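Local structure of photosystem II assembly protein Ycf48 (Thermosynechococcus elongatus, 5OJ5) at residues Leu273-Ala276 against Glu282-Leu285; Asn268-Leu273 against Ala289-Cys294; Ile164-Asp169 against Trp209-Thr214; Glu156-Val161 against Arg186-Ser191. The protein probably acts early in photosystem II assembly and in replacing photodamaged D1, and binds the C-terminal end of the D1 precursor through a seven-bladed beta-propeller. One frame throughout, in Å; residues are numbered along the deposited sequence. Where two conformers were deposited one is given.

Interactions 1 and 2 lie within one propeller blade and share strand 272-277: interaction 1 pairs it with its neighbour 283-287, and interaction 2 reaches past that strand to 292-295. Both are buried, but backbone hydrogen bonds dominate the first, while the second is purely apolar. Interactions 3 and 4 are only partly buried and join two successive blades on the other side of the chain's centre, starting from the adjacent strands 164-167 and 154-159. Interaction 4, its centre about 10 Å from the centre of the chain, combines a salt bridge with an aliphatic contact; interaction 3, about 20 Å out, sets an isoleucine on an indole. The centres of interactions 1 and 3 are 28 Å apart.

Interaction 1: residues Leu273-Ala276 against Glu282-Leu285; sequences LDLA and EVWL
Ala276 and Trp284 form an antiparallel hydrogen-bonded pair that joins the first two strands of a propeller blade. Ala276 N donates to Trp284 O at 2.9 Å, in the carbonyl plane, and Trp284 N returns a nearly straight bond (174°) to Ala276 O at 2.8 Å. At the adjoining non-hydrogen-bonded pair, Leu275 and Leu285, the strands draw together, and Leu275 CA approaches Trp284 O to 3.3 Å as a CA-H...O contact. The leucine face is the tight one. Leu275 CD2 meets Val283 CG1 at 3.5 Å, because Val283 holds that branch anti to its backbone N (chi1 -161°), while Leu285 CD1 leans back to 3.5 Å from Asp274 O. Trp239 and Ile241 of strand 238-242 pack on the leucines, so branched aliphatic groups suit this side. The opposite face is looser between the two strands. Small Ala276 admits Ile318 and Phe320 of strand 317-320, and the Trp284 indole leads away from it. Toward the partly exposed end, Trp284 NE1 bonds the anti lone pair of Glu282 OE2 at 2.8 Å, an oxygen that also pairs with Arg278. At the other end a classic beta bulge sets Leu273 and Asp274 both against Ala286, and Asp274 OD2 accepts from Ile318 N. Backbone bonds thus fix the strand register, while side chains bind the blade to its neighbours and Glu282 satisfies the indole N-H.

Interaction 2: residues Asn268-Leu273 against Ala289-Cys294; sequences NSVGFL and AGALLC
Val270 turns CG2 anti to its backbone N by placing CG1 between the N and the carbonyl carbon (chi1 64°), and that puts CG2 against Ala291 CB at 3.8 Å. Phe272, with its CG beside the backbone N (chi1 -60°), sends its ring far enough across for CZ to reach Leu293 CD1 at 3.9 Å. The neighbouring Phe272 CE2 lies almost as close to the same methyl, at 4.0 Å, so Leu293 touches one end of the ring obliquely, and the two side chains run at about a right angle. Strand 283-287 lies between the two strands, and its Leu285 packs on Phe272; a long aromatic is therefore suited to a contact that bypasses the middle of the sheet. Ala291 has only a methyl to offer, which fits the place where the branched Val270 comes up to it. Pro264 and Trp302 add to the surroundings of Leu293, while Leu265 touches Val270. One face of the Phe272 ring has Val270 O above it, offset toward the rim. No hydrogen bond joins these two segments. Their adhesion is dispersive and hydrophobic, and strand 283-287 supplies the hydrogen bonds that tie the two strands into one sheet.

Interaction 3: residues Ile164-Asp169 against Trp209-Thr214; sequences IYRTKD and WEPGQT
The start of strand 164-167 comes up beside Trp209, just ahead of a type II beta turn from Glu210 to Gln213; the CA atoms of Ile164 and Trp209 are 9.7 Å apart. Side chains alone bridge that separation. Ile164 stretches out fully (chi2 -180°) and lays CD1 on one face of the indole, 3.8 Å from the centroid of the Trp209 six-membered ring and 22° off its normal, a CH-pi contact. The closest atom is Trp209 CD2, 3.5 Å from Ile164 CD1. On the opposite face the turn folds back, and Pro211 N sits above the rim of the ring. Trp209 NE1 donates to Gln213 O at 2.9 Å, close to the ring plane but above the carbonyl plane of Gln213. Gly212, at phi 100°, supplies the backbone shape that a type II turn needs at its third position. Arg166 comes in at the indole's edge rather than its face, with NH2 4.4 Å from Trp209 CH2; a long, weak ion pair draws the same nitrogen toward Glu156. The turn belongs to the Arg-rich patch, and Trp209 ties it to the preceding blade. The indole's flat apolar face receives the isoleucine while its N-H is satisfied within the turn, so this aromatic can be buried without a lost hydrogen bond.

Interaction 4: residues Glu156-Val161 against Arg186-Ser191; sequences EMITNV and RNLNRS
Leu188 and Glu156 have the largest areas buried by this contact, each meeting a partner on the facing strand: Leu188 meets Ile158, and Glu156 meets Arg190. Leu188 CD2 lies 4.0 Å from Ile158 CG2, and the two branched chains meet at a slant, close also to Tyr196. Glu156 starts from the cramped rotamer with CG between backbone N and carbonyl carbon (chi1 52°), then extends toward Arg190, which comes from the opposite direction. Arg190 grips one oxygen side-on with two nitrogens: NH2 is 2.9 Å and NE 3.1 Å from Glu156 OE1, which lies in the guanidinium plane at its edge. The carboxylate plane is turned 62° from it, and both N-H groups arrive from the same face, NH2 well above the plane and NE nearer to it, on the anti side. Tyr196 OH bonds Glu156 OE1 and Arg190 NE as well, closing a small polar network that probably helps keep the buried glutamate ionised. On the other side of strand 187-190, the Asn187 and Asn189 amides donate to the backbone oxygens of His228 and Met230. Strand 187-190 is the first of its blade and meets the second strand of the preceding one. Such face-to-face packing of successive four-stranded antiparallel sheets around a central pore is the hallmark of a beta-propeller.

Interaction 1: residues Leu273-Ala276 against Glu282-Leu285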
loop_
_atom_site.group_PDB
_atom_site.type_symbol
_atom_site.label_atom_id
_atom_site.label_comp_id
_atom_site.label_asym_id
_atom_site.label_seq_id
_atom_site.Cartn_x
_atom_site.Cartn_y
_atom_site.Cartn_z
ATOM N N LEU A 273 -4.027 -9.777 -4.002
ATOM C CA LEU A 273 -2.849 -8.951 -3.791
ATOM C C LEU A 273 -3.051 -7.944 -2.685
ATOM O O LEU A 273 -2.096 -7.628 -1.990
ATOM C CB LEU A 273 -2.472 -8.274 -5.102
ATOM C CG LEU A 273 -2.077 -9.267 -6.208
ATOM C CD1 LEU A 273 -2.068 -8.630 -7.572
ATOM C CD2 LEU A 273 -0.742 -9.897 -5.875
ATOM N N ASP A 274 -4.252 -7.360 -2.537
ATOM C CA ASP A 274 -4.477 -6.357 -1.506
ATOM C C ASP A 274 -5.937 -6.361 -1.100
ATOM O O ASP A 274 -6.817 -6.811 -1.852
ATOM C CB ASP A 274 -4.076 -4.956 -1.992
ATOM C CG ASP A 274 -3.818 -3.992 -0.862
ATOM O OD1 ASP A 274 -3.577 -4.454 0.283
ATOM O OD2 ASP A 274 -3.734 -2.781 -1.130
ATOM N N LEU A 275 -6.172 -5.855 0.109
ATOM C CA LEU A 275 -7.498 -5.793 0.710
ATOM C C LEU A 275 -7.579 -4.436 1.398
ATOM O O LEU A 275 -6.639 -4.057 2.120
ATOM C CB LEU A 275 -7.634 -6.935 1.737
ATOM C CG LEU A 275 -8.984 -7.096 2.429
ATOM C CD1 LEU A 275 -9.128 -8.521 2.915
ATOM C CD2 LEU A 275 -9.126 -6.179 3.606
ATOM N N ALA A 276 -8.650 -3.687 1.180
ATOM C CA ALA A 276 -8.802 -2.414 1.862
ATOM C C ALA A 276 -10.254 -2.094 2.097
ATOM O O ALA A 276 -11.122 -2.443 1.292
ATOM C CB ALA A 276 -8.152 -1.268 1.068
ATOM N N GLU A 282 -17.693 -2.091 4.149
ATOM C CA GLU A 282 -17.463 -2.302 2.727
ATOM C C GLU A 282 -15.982 -2.508 2.473
ATOM O O GLU A 282 -15.162 -1.598 2.689
ATOM C CB GLU A 282 -18.034 -1.161 1.884
ATOM C CG GLU A 282 -17.906 -1.481 0.435
ATOM C CD GLU A 282 -18.416 -0.368 -0.449
ATOM O OE1 GLU A 282 -19.580 0.052 -0.269
ATOM O OE2 GLU A 282 -17.666 0.116 -1.321
ATOM N N VAL A 283 -15.655 -3.695 1.998
ATOM C CA VAL A 283 -14.282 -4.142 1.817
ATOM C C VAL A 283 -14.070 -4.461 0.353
ATOM O O VAL A 283 -14.938 -5.042 -0.292
ATOM C CB VAL A 283 -14.004 -5.424 2.626
ATOM C CG1 VAL A 283 -12.487 -5.583 2.790
ATOM C CG2 VAL A 283 -14.726 -5.415 3.986
ATOM N N TRP A 284 -12.906 -4.078 -0.177
ATOM C CA TRP A 284 -12.504 -4.385 -1.537
ATOM C C TRP A 284 -11.286 -5.299 -1.503
ATOM O O TRP A 284 -10.399 -5.169 -0.653
ATOM C CB TRP A 284 -12.235 -3.099 -2.312
ATOM C CG TRP A 284 -13.493 -2.355 -2.615
ATOM C CD1 TRP A 284 -14.149 -1.487 -1.786
ATOM C CD2 TRP A 284 -14.303 -2.510 -3.789
ATOM N NE1 TRP A 284 -15.314 -1.057 -2.415
ATOM C CE2 TRP A 284 -15.419 -1.670 -3.636
ATOM C CE3 TRP A 284 -14.161 -3.268 -4.964
ATOM C CZ2 TRP A 284 -16.409 -1.551 -4.622
ATOM C CZ3 TRP A 284 -15.162 -3.180 -5.930
ATOM C CH2 TRP A 284 -16.257 -2.304 -5.757
ATOM N N LEU A 285 -11.229 -6.209 -2.476
ATOM C CA LEU A 285 -10.207 -7.227 -2.565
ATOM C C LEU A 285 -9.754 -7.277 -4.007
ATOM O O LEU A 285 -10.554 -7.548 -4.902
ATOM C CB LEU A 285 -10.793 -8.566 -2.083
ATOM C CG LEU A 285 -9.881 -9.766 -2.092
ATOM C CD1 LEU A 285 -8.723 -9.620 -1.119
ATOM C CD2 LEU A 285 -10.699 -10.993 -1.715
#

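Interaction 2: residues Asn268-Leu273 against Ala289-Cys294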
loop_
_atom_site.group_PDB
_atom_site.type_symbol
_atom_site.label_atom_id
_atom_site.label_comp_id
_atom_site.label_asym_id
_atom_site.label_seq_id
_atom_site.Cartn_x
_atom_site.Cartn_y
_atom_site.Cartn_z
ATOM N N ASN A 268 -9.141 -21.667 -6.346
ATOM C CA ASN A 268 -7.740 -21.490 -5.984
ATOM C C ASN A 268 -6.912 -20.851 -7.089
ATOM O O ASN A 268 -5.736 -20.553 -6.863
ATOM C CB ASN A 268 -7.107 -22.849 -5.641
ATOM C CG ASN A 268 -7.842 -23.575 -4.534
ATOM O OD1 ASN A 268 -7.753 -23.201 -3.364
ATOM N ND2 ASN A 268 -8.564 -24.630 -4.896
ATOM N N SER A 269 -7.482 -20.660 -8.279
ATOM C CA SER A 269 -6.684 -20.268 -9.431
ATOM C C SER A 269 -6.274 -18.806 -9.410
ATOM O O SER A 269 -5.272 -18.450 -10.047
ATOM C CB SER A 269 -7.429 -20.583 -10.735
ATOM O OG SER A 269 -8.825 -20.340 -10.591
ATOM N N VAL A 270 -7.003 -17.948 -8.699
ATOM C CA VAL A 270 -6.767 -16.514 -8.769
ATOM C C VAL A 270 -6.235 -16.032 -7.430
ATOM O O VAL A 270 -6.881 -16.180 -6.391
ATOM C CB VAL A 270 -8.006 -15.737 -9.222
ATOM C CG1 VAL A 270 -9.039 -15.896 -8.241
ATOM C CG2 VAL A 270 -7.686 -14.254 -9.327
ATOM N N GLY A 271 -5.091 -15.416 -7.463
ATOM C CA GLY A 271 -4.484 -14.915 -6.276
ATOM C C GLY A 271 -4.928 -13.496 -6.010
ATOM O O GLY A 271 -5.178 -12.691 -6.918
ATOM N N PHE A 272 -4.989 -13.175 -4.732
ATOM C CA PHE A 272 -5.281 -11.811 -4.332
ATOM C C PHE A 272 -4.006 -11.106 -3.900
ATOM O O PHE A 272 -3.047 -11.726 -3.442
ATOM C CB PHE A 272 -6.333 -11.744 -3.214
ATOM C CG PHE A 272 -7.614 -12.349 -3.653
ATOM C CD1 PHE A 272 -8.097 -13.543 -3.079
ATOM C CD2 PHE A 272 -8.327 -11.775 -4.677
ATOM C CE1 PHE A 272 -9.309 -14.123 -3.503
ATOM C CE2 PHE A 272 -9.543 -12.351 -5.124
ATOM C CZ PHE A 272 -10.005 -13.521 -4.533
ATOM N N LEU A 273 -4.027 -9.777 -4.002
ATOM C CA LEU A 273 -2.849 -8.951 -3.791
ATOM C C LEU A 273 -3.051 -7.944 -2.685
ATOM O O LEU A 273 -2.096 -7.628 -1.990
ATOM C CB LEU A 273 -2.472 -8.274 -5.102
ATOM C CG LEU A 273 -2.077 -9.267 -6.208
ATOM C CD1 LEU A 273 -2.068 -8.630 -7.572
ATOM C CD2 LEU A 273 -0.742 -9.897 -5.875
ATOM N N ALA A 289 -5.052 -10.417 -12.773
ATOM C CA ALA A 289 -5.810 -10.618 -14.013
ATOM C C ALA A 289 -7.239 -10.052 -13.922
ATOM O O ALA A 289 -8.227 -10.714 -14.242
ATOM C CB ALA A 289 -5.799 -12.093 -14.424
ATOM N N GLY A 290 -7.342 -8.801 -13.483
ATOM C CA GLY A 290 -8.622 -8.141 -13.486
ATOM C C GLY A 290 -9.550 -8.491 -12.342
ATOM O O GLY A 290 -10.696 -8.044 -12.361
ATOM N N ALA A 291 -9.097 -9.260 -11.358
ATOM C CA ALA A 291 -9.954 -9.671 -10.256
ATOM C C ALA A 291 -10.152 -8.536 -9.258
ATOM O O ALA A 291 -9.186 -8.003 -8.695
ATOM C CB ALA A 291 -9.346 -10.889 -9.552
ATOM N N LEU A 292 -11.414 -8.196 -9.003
ATOM C CA LEU A 292 -11.745 -7.166 -8.035
ATOM C C LEU A 292 -13.090 -7.521 -7.439
ATOM O O LEU A 292 -14.080 -7.620 -8.180
ATOM C CB LEU A 292 -11.766 -5.785 -8.677
ATOM C CG LEU A 292 -12.015 -4.615 -7.703
ATOM C CD1 LEU A 292 -10.909 -4.505 -6.660
ATOM C CD2 LEU A 292 -12.128 -3.295 -8.463
ATOM N N LEU A 293 -13.138 -7.694 -6.119
ATOM C CA LEU A 293 -14.323 -8.121 -5.414
ATOM C C LEU A 293 -14.657 -7.112 -4.323
ATOM O O LEU A 293 -13.783 -6.411 -3.798
ATOM C CB LEU A 293 -14.112 -9.481 -4.758
ATOM C CG LEU A 293 -13.538 -10.619 -5.628
ATOM C CD1 LEU A 293 -13.552 -11.932 -4.801
ATOM C CD2 LEU A 293 -14.103 -10.779 -6.969
ATOM N N CYS A 294 -15.943 -7.088 -3.957
ATOM C CA CYS A 294 -16.442 -6.248 -2.896
ATOM C C CYS A 294 -17.308 -7.060 -1.952
ATOM O O CYS A 294 -18.164 -7.833 -2.388
ATOM C CB CYS A 294 -17.238 -5.076 -3.458
ATOM S SG CYS A 294 -17.989 -3.995 -2.270
#

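Interaction 3: residues Ile164-Asp169 against Trp209-Thr214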
loop_
_atom_site.group_PDB
_atom_site.type_symbol
_atom_site.label_atom_id
_atom_site.label_comp_id
_atom_site.label_asym_id
_atom_site.label_seq_id
_atom_site.Cartn_x
_atom_site.Cartn_y
_atom_site.Cartn_z
ATOM N N ILE A 164 13.704 0.286 11.740
ATOM C CA ILE A 164 12.722 1.349 11.918
ATOM C C ILE A 164 13.417 2.555 12.538
ATOM O O ILE A 164 14.103 2.421 13.558
ATOM C CB ILE A 164 11.558 0.905 12.824
ATOM C CG1 ILE A 164 10.916 -0.371 12.291
ATOM C CG2 ILE A 164 10.553 2.052 12.988
ATOM C CD1 ILE A 164 9.743 -0.875 13.135
ATOM N N TYR A 165 13.229 3.722 11.931
ATOM C CA TYR A 165 13.834 4.978 12.356
ATOM C C TYR A 165 12.778 6.073 12.418
ATOM O O TYR A 165 11.798 6.054 11.674
ATOM C CB TYR A 165 14.905 5.421 11.362
ATOM C CG TYR A 165 16.027 4.443 11.291
ATOM C CD1 TYR A 165 17.164 4.608 12.061
ATOM C CD2 TYR A 165 15.929 3.317 10.457
ATOM C CE1 TYR A 165 18.172 3.657 12.041
ATOM C CE2 TYR A 165 16.918 2.384 10.410
ATOM C CZ TYR A 165 18.028 2.557 11.222
ATOM O OH TYR A 165 19.007 1.615 11.155
ATOM N N ARG A 166 13.020 7.063 13.266
ATOM C CA ARG A 166 12.158 8.228 13.336
ATOM C C ARG A 166 12.998 9.497 13.330
ATOM O O ARG A 166 14.074 9.549 13.915
ATOM C CB ARG A 166 11.274 8.194 14.608
ATOM C CG ARG A 166 10.141 9.209 14.717
ATOM C CD ARG A 166 9.320 9.025 16.022
ATOM N NE ARG A 166 8.365 7.903 15.940
ATOM C CZ ARG A 166 8.269 6.930 16.837
ATOM N NH1 ARG A 166 9.095 6.917 17.879
ATOM N NH2 ARG A 166 7.366 5.961 16.686
ATOM N N THR A 167 12.514 10.525 12.656
ATOM C CA THR A 167 13.071 11.868 12.737
ATOM C C THR A 167 12.027 12.786 13.346
ATOM O O THR A 167 10.817 12.621 13.129
ATOM C CB THR A 167 13.513 12.415 11.347
ATOM O OG1 THR A 167 14.219 13.647 11.507
ATOM C CG2 THR A 167 12.337 12.655 10.413
ATOM N N LYS A 168 12.532 13.797 14.056
ATOM C CA LYS A 168 11.708 14.888 14.567
ATOM C C LYS A 168 12.202 16.220 14.044
ATOM O O LYS A 168 11.659 17.258 14.439
ATOM C CB LYS A 168 11.712 14.873 16.085
ATOM C CG LYS A 168 11.127 13.623 16.669
ATOM C CD LYS A 168 11.277 13.630 18.207
ATOM C CE LYS A 168 10.731 12.394 18.855
ATOM N NZ LYS A 168 10.983 12.432 20.334
ATOM N N ASP A 169 13.253 16.236 13.221
ATOM C CA ASP A 169 13.869 17.492 12.794
ATOM C C ASP A 169 14.035 17.510 11.282
ATOM O O ASP A 169 15.075 17.911 10.739
ATOM C CB ASP A 169 15.171 17.793 13.529
ATOM C CG ASP A 169 16.275 16.752 13.324
ATOM O OD1 ASP A 169 16.069 15.718 12.673
ATOM O OD2 ASP A 169 17.384 17.008 13.855
ATOM N N TRP A 209 5.086 -5.142 15.049
ATOM C CA TRP A 209 5.835 -4.198 15.879
ATOM C C TRP A 209 4.909 -3.086 16.294
ATOM O O TRP A 209 4.096 -2.630 15.504
ATOM C CB TRP A 209 7.031 -3.617 15.109
ATOM C CG TRP A 209 7.789 -2.594 15.936
ATOM C CD1 TRP A 209 8.742 -2.849 16.852
ATOM C CD2 TRP A 209 7.583 -1.171 15.929
ATOM N NE1 TRP A 209 9.180 -1.649 17.409
ATOM C CE2 TRP A 209 8.496 -0.616 16.834
ATOM C CE3 TRP A 209 6.736 -0.327 15.218
ATOM C CZ2 TRP A 209 8.573 0.769 17.065
ATOM C CZ3 TRP A 209 6.816 1.043 15.448
ATOM C CH2 TRP A 209 7.732 1.556 16.346
ATOM N N GLU A 210 5.068 -2.612 17.523
ATOM C CA GLU A 210 4.392 -1.395 17.947
ATOM C C GLU A 210 5.365 -0.554 18.739
ATOM O O GLU A 210 6.312 -1.073 19.327
ATOM C CB GLU A 210 3.146 -1.646 18.790
ATOM C CG GLU A 210 3.377 -2.380 20.018
ATOM C CD GLU A 210 2.069 -2.510 20.776
ATOM O OE1 GLU A 210 1.497 -1.482 21.219
ATOM O OE2 GLU A 210 1.595 -3.647 20.885
ATOM N N PRO A 211 5.122 0.763 18.800
ATOM C CA PRO A 211 6.001 1.670 19.536
ATOM C C PRO A 211 6.237 1.151 20.933
ATOM O O PRO A 211 5.309 0.673 21.605
ATOM C CB PRO A 211 5.206 2.974 19.550
ATOM C CG PRO A 211 4.481 2.941 18.261
ATOM C CD PRO A 211 4.134 1.491 17.997
ATOM N N GLY A 212 7.482 1.265 21.372
ATOM C CA GLY A 212 7.896 0.756 22.634
ATOM C C GLY A 212 8.614 -0.563 22.547
ATOM O O GLY A 212 9.441 -0.866 23.402
ATOM N N GLN A 213 8.308 -1.363 21.527
ATOM C CA GLN A 213 8.985 -2.636 21.352
ATOM C C GLN A 213 10.378 -2.376 20.783
ATOM O O GLN A 213 10.565 -1.494 19.938
ATOM C CB GLN A 213 8.212 -3.472 20.334
ATOM C CG GLN A 213 7.320 -4.584 20.799
ATOM C CD GLN A 213 6.570 -5.189 19.565
ATOM O OE1 GLN A 213 5.486 -4.764 19.277
ATOM N NE2 GLN A 213 7.183 -6.161 18.820
ATOM N N THR A 214 11.355 -3.165 21.200
ATOM C CA THR A 214 12.681 -2.967 20.634
ATOM C C THR A 214 13.006 -3.883 19.466
ATOM O O THR A 214 14.072 -3.731 18.871
ATOM C CB THR A 214 13.772 -3.082 21.693
ATOM O OG1 THR A 214 13.777 -4.413 22.218
ATOM C CG2 THR A 214 13.542 -2.090 22.795
#

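Interaction 4: residues Glu156-Val161 against Arg186-Ser191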
loop_
_atom_site.group_PDB
_atom_site.type_symbol
_atom_site.label_atom_id
_atom_site.label_comp_id
_atom_site.label_asym_id
_atom_site.label_seq_id
_atom_site.Cartn_x
_atom_site.Cartn_y
_atom_site.Cartn_z
ATOM N N GLU A 156 8.477 8.725 10.140
ATOM C CA GLU A 156 9.044 7.413 10.423
ATOM C C GLU A 156 9.339 6.684 9.140
ATOM O O GLU A 156 8.616 6.802 8.169
ATOM C CB GLU A 156 8.167 6.624 11.281
ATOM C CG GLU A 156 6.831 6.448 10.966
ATOM C CD GLU A 156 6.059 5.963 12.200
ATOM O OE1 GLU A 156 5.227 5.073 12.030
ATOM O OE2 GLU A 156 6.289 6.416 13.359
ATOM N N MET A 157 10.434 5.932 9.158
ATOM C CA MET A 157 10.920 5.201 8.001
ATOM C C MET A 157 11.198 3.751 8.380
ATOM O O MET A 157 11.735 3.472 9.457
ATOM C CB MET A 157 12.237 5.882 7.515
ATOM C CG MET A 157 12.879 5.127 6.346
ATOM S SD MET A 157 14.243 5.923 5.549
ATOM C CE MET A 157 15.361 6.218 6.934
ATOM N N ILE A 158 10.849 2.844 7.485
ATOM C CA ILE A 158 11.164 1.429 7.663
ATOM C C ILE A 158 11.954 0.984 6.450
ATOM O O ILE A 158 11.574 1.285 5.303
ATOM C CB ILE A 158 9.897 0.564 7.848
ATOM C CG1 ILE A 158 9.125 1.123 9.041
ATOM C CG2 ILE A 158 10.296 -0.898 8.105
ATOM C CD1 ILE A 158 8.024 0.214 9.562
ATOM N N THR A 159 13.035 0.224 6.688
ATOM C CA THR A 159 13.803 -0.323 5.573
ATOM C C THR A 159 13.231 -1.632 5.095
ATOM O O THR A 159 12.363 -2.229 5.721
ATOM C CB THR A 159 15.287 -0.487 5.912
ATOM O OG1 THR A 159 15.441 -1.622 6.758
ATOM C CG2 THR A 159 15.880 0.776 6.563
ATOM N N ASN A 160 13.777 -2.116 3.968
ATOM C CA ASN A 160 13.299 -3.359 3.381
ATOM C C ASN A 160 13.512 -4.576 4.271
ATOM O O ASN A 160 12.839 -5.594 4.044
ATOM C CB ASN A 160 13.884 -3.578 1.991
ATOM C CG ASN A 160 15.310 -3.782 1.997
ATOM O OD1 ASN A 160 16.028 -3.319 2.840
ATOM N ND2 ASN A 160 15.779 -4.500 0.989
ATOM N N VAL A 161 14.391 -4.486 5.272
ATOM C CA VAL A 161 14.634 -5.551 6.210
ATOM C C VAL A 161 14.122 -5.198 7.598
ATOM O O VAL A 161 14.480 -5.844 8.595
ATOM C CB VAL A 161 16.098 -6.000 6.234
ATOM C CG1 VAL A 161 16.457 -6.617 4.870
ATOM C CG2 VAL A 161 17.030 -4.869 6.612
ATOM N N ARG A 186 8.057 -9.466 2.535
ATOM C CA ARG A 186 7.204 -9.654 1.376
ATOM C C ARG A 186 6.140 -8.555 1.263
ATOM O O ARG A 186 5.721 -8.189 0.161
ATOM C CB ARG A 186 6.519 -11.035 1.493
ATOM C CG ARG A 186 5.739 -11.451 0.287
ATOM C CD ARG A 186 5.160 -12.810 0.512
ATOM N NE ARG A 186 4.706 -13.425 -0.716
ATOM C CZ ARG A 186 5.372 -14.314 -1.460
ATOM N NH1 ARG A 186 6.600 -14.769 -1.172
ATOM N NH2 ARG A 186 4.777 -14.765 -2.560
ATOM N N ASN A 187 5.685 -8.023 2.387
ATOM C CA ASN A 187 4.663 -6.988 2.429
ATOM C C ASN A 187 4.744 -6.366 3.808
ATOM O O ASN A 187 5.220 -7.000 4.757
ATOM C CB ASN A 187 3.253 -7.536 2.119
ATOM C CG ASN A 187 2.865 -7.372 0.669
ATOM O OD1 ASN A 187 3.023 -6.293 0.103
ATOM N ND2 ASN A 187 2.309 -8.415 0.065
ATOM N N LEU A 188 4.262 -5.125 3.904
ATOM C CA LEU A 188 4.323 -4.321 5.112
ATOM C C LEU A 188 3.108 -3.416 5.130
ATOM O O LEU A 188 2.839 -2.745 4.135
ATOM C CB LEU A 188 5.606 -3.473 5.076
ATOM C CG LEU A 188 5.806 -2.466 6.193
ATOM C CD1 LEU A 188 5.949 -3.127 7.550
ATOM C CD2 LEU A 188 7.020 -1.584 5.902
ATOM N N ASN A 189 2.403 -3.355 6.253
ATOM C CA ASN A 189 1.263 -2.439 6.389
ATOM C C ASN A 189 1.278 -1.821 7.771
ATOM O O ASN A 189 1.813 -2.392 8.731
ATOM C CB ASN A 189 -0.072 -3.137 6.095
ATOM C CG ASN A 189 -0.407 -3.101 4.629
ATOM O OD1 ASN A 189 -0.434 -2.017 4.039
ATOM N ND2 ASN A 189 -0.611 -4.249 4.014
ATOM N N ARG A 190 0.652 -0.657 7.881
ATOM C CA ARG A 190 0.637 0.175 9.073
ATOM C C ARG A 190 -0.786 0.360 9.595
ATOM O O ARG A 190 -1.734 0.459 8.803
ATOM C CB ARG A 190 1.231 1.554 8.716
ATOM C CG ARG A 190 1.477 2.426 9.928
ATOM C CD ARG A 190 2.023 3.778 9.485
ATOM N NE ARG A 190 2.593 4.559 10.574
ATOM C CZ ARG A 190 1.905 5.413 11.334
ATOM N NH1 ARG A 190 0.598 5.590 11.151
ATOM N NH2 ARG A 190 2.541 6.062 12.304
ATOM N N SER A 191 -0.945 0.411 10.911
ATOM C CA SER A 191 -2.248 0.678 11.522
ATOM C C SER A 191 -2.378 2.181 11.837
ATOM O O SER A 191 -1.398 2.923 11.898
ATOM C CB SER A 191 -2.423 -0.139 12.780
ATOM O OG SER A 191 -1.848 0.546 13.871
#